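Local atomic coordinates of mandelate racemase/muconate lactonizing enzyme, C-terminal domain protein (PDB entry 4DWD), a protein that binds magnesium and belongs to the mandelate racemase/muconate lactonizing branch of the enolase superfamily, whose members include hydro-lyases, an activity it may share. Residues P113-L118 against F347-A352; P302-F307 against P334-P339; R266-D271 against H291-V296; S130-N135 against R145-R150. All blocks are in the same frame, centred on the assembly; numbering follows the deposited sequence. Where two conformers were deposited one is given.

Contact 1 (P113-L118 against F347-A352); sequences PIYKLL and FALGDA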
loop_
_atom_site.group_PDB
_atom_site.type_symbol
_atom_site.label_atom_id
_atom_site.label_comp_id
_atom_site.label_asym_id
_atom_site.label_seq_id
_atom_site.Cartn_x
_atom_site.Cartn_y
_atom_site.Cartn_z
ATOM N N PRO B 113 11.065 -46.394 -3.939
ATOM C CA PRO B 113 11.080 -45.472 -2.806
ATOM C C PRO B 113 10.296 -44.205 -3.153
ATOM O O PRO B 113 10.251 -43.798 -4.314
ATOM C CB PRO B 113 12.563 -45.129 -2.644
ATOM C CG PRO B 113 13.184 -45.410 -3.966
ATOM C CD PRO B 113 12.388 -46.536 -4.571
ATOM N N ILE B 114 9.702 -43.581 -2.147
ATOM C CA ILE B 114 8.884 -42.397 -2.382
ATOM C C ILE B 114 9.641 -41.298 -3.143
ATOM O O ILE B 114 9.084 -40.715 -4.062
ATOM C CB ILE B 114 8.244 -41.907 -1.069
ATOM C CG1 ILE B 114 7.128 -42.888 -0.687
ATOM C CG2 ILE B 114 7.686 -40.494 -1.205
ATOM C CD1 ILE B 114 6.709 -42.795 0.769
ATOM N N TYR B 115 10.916 -41.046 -2.824
ATOM C CA TYR B 115 11.631 -39.968 -3.521
ATOM C C TYR B 115 11.765 -40.202 -5.030
ATOM O O TYR B 115 11.818 -39.240 -5.797
ATOM C CB TYR B 115 13.002 -39.689 -2.897
ATOM C CG TYR B 115 14.044 -40.785 -3.057
ATOM C CD1 TYR B 115 14.823 -40.877 -4.220
ATOM C CD2 TYR B 115 14.282 -41.698 -2.033
ATOM C CE1 TYR B 115 15.789 -41.868 -4.362
ATOM C CE2 TYR B 115 15.250 -42.687 -2.160
ATOM C CZ TYR B 115 15.993 -42.769 -3.323
ATOM O OH TYR B 115 16.942 -43.760 -3.434
ATOM N N LYS B 116 11.818 -41.466 -5.443
ATOM C CA LYS B 116 11.856 -41.781 -6.871
ATOM C C LYS B 116 10.529 -41.394 -7.499
ATOM O O LYS B 116 10.503 -40.740 -8.545
ATOM C CB LYS B 116 12.188 -43.259 -7.109
ATOM C CG LYS B 116 13.667 -43.572 -6.936
ATOM C CD LYS B 116 14.440 -43.152 -8.173
ATOM C CE LYS B 116 15.935 -43.346 -7.996
ATOM N NZ LYS B 116 16.672 -42.946 -9.226
ATOM N N LEU B 117 9.433 -41.743 -6.826
ATOM C CA LEU B 117 8.088 -41.370 -7.296
ATOM C C LEU B 117 7.863 -39.858 -7.346
ATOM O O LEU B 117 7.109 -39.371 -8.185
ATOM C CB LEU B 117 7.006 -42.058 -6.462
ATOM C CG LEU B 117 7.031 -43.594 -6.563
ATOM C CD1 LEU B 117 5.989 -44.192 -5.639
ATOM C CD2 LEU B 117 6.834 -44.123 -7.987
ATOM N N LEU B 118 8.532 -39.129 -6.457
ATOM C CA LEU B 118 8.446 -37.663 -6.420
ATOM C C LEU B 118 9.340 -36.944 -7.425
ATOM O O LEU B 118 9.420 -35.716 -7.412
ATOM C CB LEU B 118 8.755 -37.154 -5.017
ATOM C CG LEU B 118 7.777 -37.578 -3.927
ATOM C CD1 LEU B 118 8.324 -37.157 -2.578
ATOM C CD2 LEU B 118 6.404 -36.966 -4.136
ATOM N N PHE B 347 21.772 -37.916 7.617
ATOM C CA PHE B 347 20.799 -39.011 7.509
ATOM C C PHE B 347 20.989 -39.679 6.159
ATOM O O PHE B 347 20.978 -39.006 5.123
ATOM C CB PHE B 347 19.373 -38.474 7.610
ATOM C CG PHE B 347 19.056 -37.857 8.941
ATOM C CD1 PHE B 347 19.063 -38.631 10.095
ATOM C CD2 PHE B 347 18.733 -36.503 9.039
ATOM C CE1 PHE B 347 18.779 -38.068 11.333
ATOM C CE2 PHE B 347 18.428 -35.934 10.272
ATOM C CZ PHE B 347 18.453 -36.717 11.423
ATOM N N ALA B 348 21.172 -40.995 6.175
ATOM C CA ALA B 348 21.299 -41.765 4.936
ATOM C C ALA B 348 19.940 -42.283 4.493
ATOM O O ALA B 348 19.345 -43.140 5.157
ATOM C CB ALA B 348 22.282 -42.920 5.122
ATOM N N LEU B 349 19.456 -41.759 3.371
ATOM C CA LEU B 349 18.184 -42.195 2.801
ATOM C C LEU B 349 18.406 -43.388 1.870
ATOM O O LEU B 349 19.112 -43.280 0.873
ATOM C CB LEU B 349 17.529 -41.030 2.047
ATOM C CG LEU B 349 16.182 -41.242 1.349
ATOM C CD1 LEU B 349 15.142 -41.786 2.312
ATOM C CD2 LEU B 349 15.739 -39.911 0.780
ATOM N N GLY B 350 17.809 -44.523 2.224
ATOM C CA GLY B 350 17.952 -45.760 1.456
ATOM C C GLY B 350 16.925 -45.889 0.347
ATOM O O GLY B 350 16.061 -45.025 0.186
ATOM N N ASP B 351 17.005 -46.983 -0.408
ATOM C CA ASP B 351 16.168 -47.146 -1.604
ATOM C C ASP B 351 15.031 -48.183 -1.486
ATOM O O ASP B 351 14.472 -48.612 -2.501
ATOM C CB ASP B 351 17.043 -47.412 -2.849
ATOM C CG ASP B 351 17.792 -48.746 -2.786
ATOM O OD1 ASP B 351 17.651 -49.496 -1.799
ATOM O OD2 ASP B 351 18.526 -49.052 -3.751
ATOM N N ALA B 352 14.675 -48.568 -0.262
ATOM C CA ALA B 352 13.551 -49.492 -0.046
ATOM C C ALA B 352 12.247 -48.880 -0.556
ATOM O O ALA B 352 12.058 -47.657 -0.473
ATOM C CB ALA B 352 13.422 -49.861 1.425
HETATM O O HOH W 1 18.959 -44.319 -1.640
#
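P113 and A352 bring the two backbones together, their CA atoms 5.5 Å apart, where the residue ahead of helix 114-117 meets the loop that runs on from strand 346-348. P113 is the N-cap residue; its ring-fixed phi (-62°) stiffens the entry to the helix, and its apolar CB, CG and CD rest on the loop backbone at D351 and A352. P113 CD is 3.6 Å from D351 O, and CB faces A352 O at 3.4 Å. Y115 carries the side-chain part. With CG between the backbone N and the carbonyl carbon (chi1 68°), the ring turns back over P113, whose CG lies over one face, near the rim, and swings its edge to the loop; CE2 meets G350 O in the ring plane at 3.4 Å. In enolase-superfamily terms, 113-118 belongs to the N-terminal family region and 347-352 to the C-terminal, barrel-type one; helix 304-314 packs against both Y115 and L349. The leucine slides past the tyrosine in the opposite direction, its CD2 3.6 Å from Y115 CD2, an apolar contact with the ring carbons. Y115 OH is 2.8 Å from a water that donates to L349 O at 2.7 Å.

Contact 2 (P302-F307 against P334-P339); sequences PGVGHF and PVFRNP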
loop_
_atom_site.group_PDB
_atom_site.type_symbol
_atom_site.label_atom_id
_atom_site.label_comp_id
_atom_site.label_asym_id
_atom_site.label_seq_id
_atom_site.Cartn_x
_atom_site.Cartn_y
_atom_site.Cartn_z
ATOM N N PRO B 302 10.859 -39.258 15.499
ATOM C CA PRO B 302 12.023 -40.005 14.999
ATOM C C PRO B 302 11.717 -41.134 14.014
ATOM O O PRO B 302 12.642 -41.691 13.414
ATOM C CB PRO B 302 12.613 -40.606 16.278
ATOM C CG PRO B 302 11.434 -40.805 17.166
ATOM C CD PRO B 302 10.537 -39.616 16.895
ATOM N N GLY B 303 10.442 -41.478 13.859
ATOM C CA GLY B 303 10.063 -42.630 13.041
ATOM C C GLY B 303 9.398 -42.261 11.734
ATOM O O GLY B 303 10.037 -41.722 10.827
ATOM N N VAL B 304 8.109 -42.574 11.628
ATOM C CA VAL B 304 7.355 -42.347 10.375
ATOM C C VAL B 304 7.464 -40.905 9.865
ATOM O O VAL B 304 7.768 -40.686 8.691
ATOM C CB VAL B 304 5.881 -42.795 10.516
ATOM C CG1 VAL B 304 5.054 -42.466 9.271
ATOM C CG2 VAL B 304 5.814 -44.290 10.782
ATOM N N GLY B 305 7.252 -39.927 10.743
ATOM C CA GLY B 305 7.309 -38.519 10.322
ATOM C C GLY B 305 8.685 -38.133 9.799
ATOM O O GLY B 305 8.808 -37.377 8.842
ATOM N N HIS B 306 9.734 -38.658 10.429
ATOM C CA HIS B 306 11.082 -38.376 9.969
ATOM C C HIS B 306 11.291 -38.903 8.577
ATOM O O HIS B 306 11.844 -38.210 7.722
ATOM C CB HIS B 306 12.092 -38.994 10.922
ATOM C CG HIS B 306 13.496 -38.946 10.409
ATOM N ND1 HIS B 306 14.260 -37.829 10.472
ATOM C CD2 HIS B 306 14.272 -39.928 9.806
ATOM C CE1 HIS B 306 15.469 -38.092 9.939
ATOM N NE2 HIS B 306 15.480 -39.379 9.541
ATOM N N PHE B 307 10.850 -40.132 8.329
ATOM C CA PHE B 307 11.038 -40.733 7.013
ATOM C C PHE B 307 10.272 -39.968 5.936
ATOM O O PHE B 307 10.811 -39.698 4.862
ATOM C CB PHE B 307 10.657 -42.215 7.039
ATOM C CG PHE B 307 11.781 -43.113 7.464
ATOM C CD1 PHE B 307 12.233 -43.120 8.782
ATOM C CD2 PHE B 307 12.372 -43.967 6.549
ATOM C CE1 PHE B 307 13.267 -43.954 9.169
ATOM C CE2 PHE B 307 13.405 -44.804 6.925
ATOM C CZ PHE B 307 13.859 -44.795 8.241
ATOM N N PRO B 334 11.899 -49.107 20.889
ATOM C CA PRO B 334 12.026 -50.299 20.051
ATOM C C PRO B 334 10.915 -50.491 19.019
ATOM O O PRO B 334 10.917 -51.506 18.310
ATOM C CB PRO B 334 11.964 -51.426 21.077
ATOM C CG PRO B 334 11.016 -50.916 22.107
ATOM C CD PRO B 334 11.193 -49.412 22.150
ATOM N N VAL B 335 9.979 -49.549 18.920
ATOM C CA VAL B 335 8.865 -49.714 17.978
ATOM C C VAL B 335 9.353 -49.806 16.538
ATOM O O VAL B 335 8.818 -50.586 15.747
ATOM C CB VAL B 335 7.800 -48.615 18.154
ATOM C CG1 VAL B 335 6.796 -48.614 17.001
ATOM C CG2 VAL B 335 7.081 -48.841 19.477
ATOM N N PHE B 336 10.364 -49.007 16.204
ATOM C CA PHE B 336 10.967 -49.044 14.876
ATOM C C PHE B 336 12.368 -49.622 14.925
ATOM O O PHE B 336 13.085 -49.433 15.902
ATOM C CB PHE B 336 10.997 -47.638 14.261
ATOM C CG PHE B 336 9.641 -47.019 14.125
ATOM C CD1 PHE B 336 8.709 -47.525 13.222
ATOM C CD2 PHE B 336 9.279 -45.953 14.941
ATOM C CE1 PHE B 336 7.449 -46.953 13.115
ATOM C CE2 PHE B 336 8.026 -45.377 14.838
ATOM C CZ PHE B 336 7.104 -45.887 13.930
ATOM N N ARG B 337 12.749 -50.353 13.877
ATOM C CA ARG B 337 14.085 -50.954 13.818
ATOM C C ARG B 337 15.133 -50.003 13.240
ATOM O O ARG B 337 16.319 -50.150 13.522
ATOM C CB ARG B 337 14.050 -52.259 13.026
ATOM C CG ARG B 337 13.157 -53.305 13.665
ATOM C CD ARG B 337 13.466 -54.693 13.134
ATOM N NE ARG B 337 12.373 -55.639 13.360
ATOM C CZ ARG B 337 12.217 -56.379 14.456
ATOM N NH1 ARG B 337 11.186 -57.210 14.549
ATOM N NH2 ARG B 337 13.079 -56.289 15.465
ATOM N N ASN B 338 14.694 -49.024 12.445
ATOM C CA ASN B 338 15.606 -48.100 11.786
ATOM C C ASN B 338 15.184 -46.629 11.892
ATOM O O ASN B 338 15.179 -45.917 10.890
ATOM C CB ASN B 338 15.798 -48.487 10.314
ATOM C CG ASN B 338 14.514 -48.400 9.508
ATOM O OD1 ASN B 338 13.413 -48.414 10.060
ATOM N ND2 ASN B 338 14.657 -48.310 8.200
ATOM N N PRO B 339 14.838 -46.166 13.106
ATOM C CA PRO B 339 14.435 -44.768 13.273
ATOM C C PRO B 339 15.612 -43.801 13.073
ATOM O O PRO B 339 16.753 -44.248 12.919
ATOM C CB PRO B 339 13.923 -44.730 14.707
ATOM C CG PRO B 339 14.767 -45.747 15.413
ATOM C CD PRO B 339 14.996 -46.849 14.409
#
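F336 presses its ring against the start of helix 304-314, meeting G303 and V304. Its CB carries CG anti to the carbonyl carbon (chi1 -59°), which sends the ring toward the helix. Beyond CG the two sides of the ring meet different partners: CD2 and CE2 both lie 3.9 Å from G303 CA, whereas CE1 is near V304 CG2. At the tip, CZ approaches the same methyl, V304 CG2, at 3.8 Å. The side chains of F336 and V304 cross at about a right angle, and V335 CG1 covers one ring face over its centre. G303, the N-cap residue, suits this place because a CB there would run into F336 CE2; its bare CA lets the ring come close. A second aromatic, F307, works one turn along the helix. The edge of its ring, at CE1 and CZ, meets N338 O near the ring plane, 3.2 Å from CZ, and the N338 amide crosses it with the two planes 45° apart. The polar ends of that amide are held by V358 N and G356 O, which fixes the asparagine beside the ring. P339, whose rigid apolar ring suits a buried turn, rests its CB on P302 O at 3.5 Å. V304 also packs on W39 and E41 of strand 37-42 and F336 meets F27 of strand 24-32, so loop and helix start both pack against the five-stranded antiparallel sheet, with helix 361-367 on V335.

Contact 3 (R266-D271 against H291-V296); sequences RMVQPD and HGVEFV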
loop_
_atom_site.group_PDB
_atom_site.type_symbol
_atom_site.label_atom_id
_atom_site.label_comp_id
_atom_site.label_asym_id
_atom_site.label_seq_id
_atom_site.Cartn_x
_atom_site.Cartn_y
_atom_site.Cartn_z
ATOM N N ARG B 266 10.122 -15.034 5.399
ATOM C CA ARG B 266 10.919 -15.499 4.266
ATOM C C ARG B 266 11.551 -16.872 4.502
ATOM O O ARG B 266 12.367 -17.317 3.720
ATOM C CB ARG B 266 11.989 -14.457 3.897
ATOM C CG ARG B 266 11.410 -13.095 3.528
ATOM C CD ARG B 266 10.603 -13.183 2.252
ATOM N NE ARG B 266 9.851 -11.954 1.984
ATOM C CZ ARG B 266 8.528 -11.827 2.059
ATOM N NH1 ARG B 266 7.758 -12.874 2.386
ATOM N NH2 ARG B 266 7.984 -10.651 1.785
HETATM N N MSE B 267 11.148 -17.541 5.580
HETATM C CA MSE B 267 11.568 -18.931 5.848
HETATM C C MSE B 267 10.394 -19.601 6.502
HETATM O O MSE B 267 9.970 -19.190 7.602
HETATM C CB MSE B 267 12.812 -18.939 6.758
HETATM C CG MSE B 267 13.259 -20.353 7.129
HETATM SE SE MSE B 267 14.953 -20.300 8.144
HETATM C CE MSE B 267 14.640 -21.844 9.299
ATOM N N VAL B 268 9.844 -20.630 5.847
ATOM C CA VAL B 268 8.623 -21.271 6.339
ATOM C C VAL B 268 8.884 -22.733 6.706
ATOM O O VAL B 268 9.693 -23.418 6.057
ATOM C CB VAL B 268 7.423 -21.148 5.353
ATOM C CG1 VAL B 268 7.072 -19.675 5.133
ATOM C CG2 VAL B 268 7.703 -21.883 4.035
ATOM N N GLN B 269 8.176 -23.192 7.741
ATOM C CA GLN B 269 8.467 -24.463 8.412
ATOM C C GLN B 269 7.216 -25.289 8.742
ATOM O O GLN B 269 7.074 -25.755 9.869
ATOM C CB GLN B 269 9.227 -24.177 9.701
ATOM C CG GLN B 269 10.398 -23.232 9.503
ATOM C CD GLN B 269 11.145 -23.044 10.788
ATOM O OE1 GLN B 269 10.787 -22.183 11.599
ATOM N NE2 GLN B 269 12.179 -23.853 10.994
ATOM N N PRO B 270 6.324 -25.509 7.746
ATOM C CA PRO B 270 5.219 -26.413 8.055
ATOM C C PRO B 270 5.748 -27.838 8.351
ATOM O O PRO B 270 6.890 -28.175 7.999
ATOM C CB PRO B 270 4.388 -26.385 6.768
ATOM C CG PRO B 270 5.404 -26.154 5.684
ATOM C CD PRO B 270 6.411 -25.208 6.304
ATOM N N ASP B 271 4.914 -28.653 8.993
ATOM C CA ASP B 271 5.323 -29.976 9.507
ATOM C C ASP B 271 4.473 -31.036 8.831
ATOM O O ASP B 271 3.229 -31.000 8.905
ATOM C CB ASP B 271 5.139 -30.006 11.042
ATOM C CG ASP B 271 5.619 -31.282 11.688
ATOM O OD1 ASP B 271 5.467 -32.369 11.106
ATOM O OD2 ASP B 271 6.124 -31.188 12.832
ATOM N N HIS B 291 7.433 -17.950 -4.379
ATOM C CA HIS B 291 7.596 -16.674 -3.657
ATOM C C HIS B 291 9.000 -16.344 -3.205
ATOM O O HIS B 291 9.229 -15.284 -2.610
ATOM C CB HIS B 291 6.650 -16.629 -2.453
ATOM C CG HIS B 291 5.205 -16.399 -2.817
ATOM N ND1 HIS B 291 4.678 -15.157 -2.956
ATOM C CD2 HIS B 291 4.168 -17.300 -3.063
ATOM C CE1 HIS B 291 3.372 -15.263 -3.274
ATOM N NE2 HIS B 291 3.061 -16.572 -3.356
ATOM N N GLY B 292 9.958 -17.231 -3.480
ATOM C CA GLY B 292 11.353 -16.976 -3.103
ATOM C C GLY B 292 11.591 -17.038 -1.605
ATOM O O GLY B 292 12.347 -16.244 -1.067
ATOM N N VAL B 293 10.934 -17.969 -0.929
ATOM C CA VAL B 293 11.133 -18.130 0.499
ATOM C C VAL B 293 11.785 -19.481 0.773
ATOM O O VAL B 293 11.566 -20.455 0.029
ATOM C CB VAL B 293 9.833 -17.941 1.325
ATOM C CG1 VAL B 293 9.083 -16.668 0.951
ATOM C CG2 VAL B 293 8.929 -19.126 1.234
ATOM N N GLU B 294 12.574 -19.529 1.839
ATOM C CA GLU B 294 13.210 -20.774 2.274
ATOM C C GLU B 294 12.182 -21.767 2.806
ATOM O O GLU B 294 11.184 -21.383 3.405
ATOM C CB GLU B 294 14.244 -20.502 3.369
ATOM C CG GLU B 294 15.504 -19.771 2.920
ATOM C CD GLU B 294 16.426 -19.519 4.097
ATOM O OE1 GLU B 294 17.148 -20.458 4.511
ATOM O OE2 GLU B 294 16.420 -18.392 4.626
ATOM N N PHE B 295 12.447 -23.048 2.582
ATOM C CA PHE B 295 11.553 -24.133 3.004
ATOM C C PHE B 295 12.309 -25.077 3.944
ATOM O O PHE B 295 13.203 -25.812 3.510
ATOM C CB PHE B 295 11.030 -24.867 1.770
ATOM C CG PHE B 295 9.947 -25.850 2.063
ATOM C CD1 PHE B 295 8.654 -25.411 2.368
ATOM C CD2 PHE B 295 10.208 -27.215 2.018
ATOM C CE1 PHE B 295 7.649 -26.320 2.628
ATOM C CE2 PHE B 295 9.195 -28.136 2.269
ATOM C CZ PHE B 295 7.915 -27.680 2.578
ATOM N N VAL B 296 11.999 -25.004 5.238
ATOM C CA VAL B 296 12.780 -25.678 6.281
ATOM C C VAL B 296 11.785 -26.329 7.261
ATOM O O VAL B 296 11.462 -25.763 8.296
ATOM C CB VAL B 296 13.729 -24.699 7.025
ATOM C CG1 VAL B 296 14.599 -25.443 8.042
ATOM C CG2 VAL B 296 14.606 -23.918 6.037
HETATM O O HOH W 2 15.269 -16.313 3.415
#
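M267 and E294 lie next to each other on one face of a parallel strand pair, with V268 and F295 on the other. Strands 267-268 and 294-295, linked by helix 277-291, form a beta-alpha-beta unit of the TIM-barrel-like domain. M267, a selenomethionine, runs obliquely across both E294 and V296. With CG anti to the backbone N (chi1 177°), its chain extends until the bend at chi3, which lays CE against V296 CB at 3.8 Å; its long apolar chain lies against E294 CB and the branches of V296. On the opposite face, the V268 side chain crosses that of F295 obliquely, CG2 lying 4.0 Å from F295 CD1. P270 meets the same ring at about a right angle, its CG 3.8 Å from F295 CE1, and M281 and C284 of helix 277-291 pack against the phenylalanine, so apolar residues suit this helix-facing side. V293 continues this layer toward R266, whose chain, bent at chi2, crosses it at about a right angle; NH2 makes a salt bridge with E236 of a third subunit, while NH1 bonds I261 O of the same chain. E294 OE1 pairs with K321 and T320, and OE2 takes a bond from a water that also donates to R266 O. The Q269 side chain comes near E223, a residue seen to bind calcium in this protein, though none is bound here. Three backbone bonds join the chains: E294 N to R266 O, V268 N to E294 O, and V296 N to V268 O. The last is 2.9 Å long and almost straight at the hydrogen, 179°.

Contact 4 (S130-N135 against R145-R150); sequences SSIGGN and REVARR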
loop_
_atom_site.group_PDB
_atom_site.type_symbol
_atom_site.label_atom_id
_atom_site.label_comp_id
_atom_site.label_asym_id
_atom_site.label_seq_id
_atom_site.Cartn_x
_atom_site.Cartn_y
_atom_site.Cartn_z
ATOM N N SER B 130 20.981 -30.340 15.276
ATOM C CA SER B 130 20.556 -30.749 16.607
ATOM C C SER B 130 19.594 -29.705 17.143
ATOM O O SER B 130 19.973 -28.538 17.337
ATOM C CB SER B 130 21.755 -30.874 17.552
ATOM O OG SER B 130 22.658 -31.870 17.112
ATOM N N SER B 131 18.355 -30.130 17.368
ATOM C CA SER B 131 17.296 -29.254 17.839
ATOM C C SER B 131 17.080 -29.569 19.317
ATOM O O SER B 131 16.589 -30.646 19.657
ATOM C CB SER B 131 16.039 -29.507 17.019
ATOM O OG SER B 131 15.035 -28.566 17.328
ATOM N N ILE B 132 17.471 -28.627 20.175
ATOM C CA ILE B 132 17.598 -28.839 21.618
ATOM C C ILE B 132 16.595 -27.976 22.372
ATOM O O ILE B 132 16.718 -26.743 22.406
ATOM C CB ILE B 132 19.031 -28.508 22.065
ATOM C CG1 ILE B 132 20.016 -29.301 21.188
ATOM C CG2 ILE B 132 19.197 -28.736 23.566
ATOM C CD1 ILE B 132 21.465 -28.930 21.346
ATOM N N GLY B 133 15.607 -28.625 22.979
ATOM C CA GLY B 133 14.487 -27.914 23.593
ATOM C C GLY B 133 14.635 -27.706 25.083
ATOM O O GLY B 133 15.619 -28.138 25.685
ATOM N N GLY B 134 13.645 -27.039 25.668
ATOM C CA GLY B 134 13.532 -26.922 27.116
ATOM C C GLY B 134 14.511 -25.974 27.777
ATOM O O GLY B 134 14.862 -26.154 28.939
ATOM N N ASN B 135 14.950 -24.955 27.052
ATOM C CA ASN B 135 15.970 -24.066 27.608
ATOM C C ASN B 135 15.458 -22.928 28.471
ATOM O O ASN B 135 16.238 -22.293 29.189
ATOM C CB ASN B 135 16.892 -23.588 26.497
ATOM C CG ASN B 135 17.677 -24.734 25.915
ATOM O OD1 ASN B 135 18.421 -25.408 26.631
ATOM N ND2 ASN B 135 17.468 -25.013 24.634
ATOM N N ARG B 145 25.764 -27.436 28.867
ATOM C CA ARG B 145 26.022 -28.863 29.032
ATOM C C ARG B 145 25.227 -29.709 28.036
ATOM O O ARG B 145 25.781 -30.616 27.405
ATOM C CB ARG B 145 25.740 -29.309 30.469
ATOM C CG ARG B 145 26.136 -30.762 30.699
ATOM C CD ARG B 145 25.953 -31.219 32.130
ATOM N NE ARG B 145 26.515 -32.560 32.316
ATOM C CZ ARG B 145 27.806 -32.848 32.539
ATOM N NH1 ARG B 145 28.744 -31.895 32.624
ATOM N NH2 ARG B 145 28.162 -34.118 32.677
ATOM N N GLU B 146 23.942 -29.405 27.880
ATOM C CA GLU B 146 23.098 -30.199 26.996
ATOM C C GLU B 146 23.477 -29.982 25.535
ATOM O O GLU B 146 23.512 -30.937 24.753
ATOM C CB GLU B 146 21.619 -29.896 27.249
ATOM C CG GLU B 146 20.641 -30.701 26.386
ATOM C CD GLU B 146 20.696 -32.219 26.559
ATOM O OE1 GLU B 146 21.384 -32.763 27.458
ATOM O OE2 GLU B 146 20.016 -32.892 25.761
ATOM N N VAL B 147 23.767 -28.737 25.150
ATOM C CA VAL B 147 24.212 -28.497 23.776
ATOM C C VAL B 147 25.506 -29.270 23.481
ATOM O O VAL B 147 25.615 -29.935 22.448
ATOM C CB VAL B 147 24.381 -26.990 23.470
ATOM C CG1 VAL B 147 25.015 -26.783 22.098
ATOM C CG2 VAL B 147 23.034 -26.276 23.560
ATOM N N ALA B 148 26.479 -29.202 24.395
ATOM C CA ALA B 148 27.744 -29.910 24.200
ATOM C C ALA B 148 27.497 -31.414 24.061
ATOM O O ALA B 148 28.091 -32.064 23.201
ATOM C CB ALA B 148 28.700 -29.628 25.349
ATOM N N ARG B 149 26.605 -31.954 24.890
ATOM C CA ARG B 149 26.285 -33.389 24.842
ATOM C C ARG B 149 25.723 -33.810 23.475
ATOM O O ARG B 149 26.186 -34.794 22.883
ATOM C CB ARG B 149 25.296 -33.742 25.953
ATOM C CG ARG B 149 25.017 -35.228 26.107
ATOM C CD ARG B 149 23.913 -35.471 27.124
ATOM N NE ARG B 149 22.590 -35.107 26.606
ATOM C CZ ARG B 149 21.857 -35.871 25.797
ATOM N NH1 ARG B 149 22.316 -37.052 25.395
ATOM N NH2 ARG B 149 20.666 -35.444 25.381
ATOM N N ARG B 150 24.731 -33.065 22.984
ATOM C CA ARG B 150 24.057 -33.396 21.728
ATOM C C ARG B 150 25.032 -33.239 20.558
ATOM O O ARG B 150 25.051 -34.052 19.637
ATOM C CB ARG B 150 22.838 -32.490 21.506
ATOM C CG ARG B 150 21.698 -32.596 22.521
ATOM C CD ARG B 150 20.726 -33.755 22.275
ATOM N NE ARG B 150 20.329 -33.857 20.866
ATOM C CZ ARG B 150 19.234 -33.327 20.332
ATOM N NH1 ARG B 150 18.348 -32.670 21.079
ATOM N NH2 ARG B 150 19.027 -33.467 19.030
#
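I132 and R150 form the centre of this contact, sliding past each other in opposite directions. The isoleucine lays CG1 over one face of the guanidinium, 3.8 Å from R150 NH1, and its CD1 reaches V147 CG2 at 3.8 Å. Its other branch, CG2, touches the methylene CG of E146 at 3.7 Å, so one beta-branched residue spans three helix positions. R150 also gives the contact its hydrogen bond: NH1 donates to S131 O at 3.0 Å, approaching from above the carbonyl plane, with an angle of 149° at the hydrogen. Bends at chi2 and chi3 fold the chain back so that its aliphatic part packs on I132 while NH1 reaches S131 O. In the next shell, bonds from NE, NH1 and NH2 to E154, S131 O and L325 O fix the guanidinium's rotation; E154 also accepts from S130 OG. E146 is held in turn by R149, which grips its carboxylate side-on, NE to OE1 and NH2 to OE2. Farther out, V184, L187 and L188 of helix 174-188 pack on V147. Strand 130-132 and helix 145-150 run nearly antiparallel, at 155° with axes 9.4 Å apart, the arrangement of a strand and its following helix in a TIM-barrel beta-alpha-beta unit.

From the N terminus, the chain first reaches 113-118, but contact 1 closes only when 347-352 returns, 229 residues later; its long loop encloses the other three contacts. These follow in series without crossing. Contact 4 closes first, a short loop between strand 125-132 and helix 140-154. Contact 3 then joins neighbouring strands 267-268 and 294-295 around helix 277-291. Contact 2 closes last inside, bringing the loop after strand 323-325 back to helix 304-314. F347 and H306 rings meet edge-to-face, so contacts 1 and 2 touch. Contacts 1 and 4 share a sheet through strands 346-348 and 125-132, whereas contacts 2 and 3 lie on opposite sides of the chain's centre.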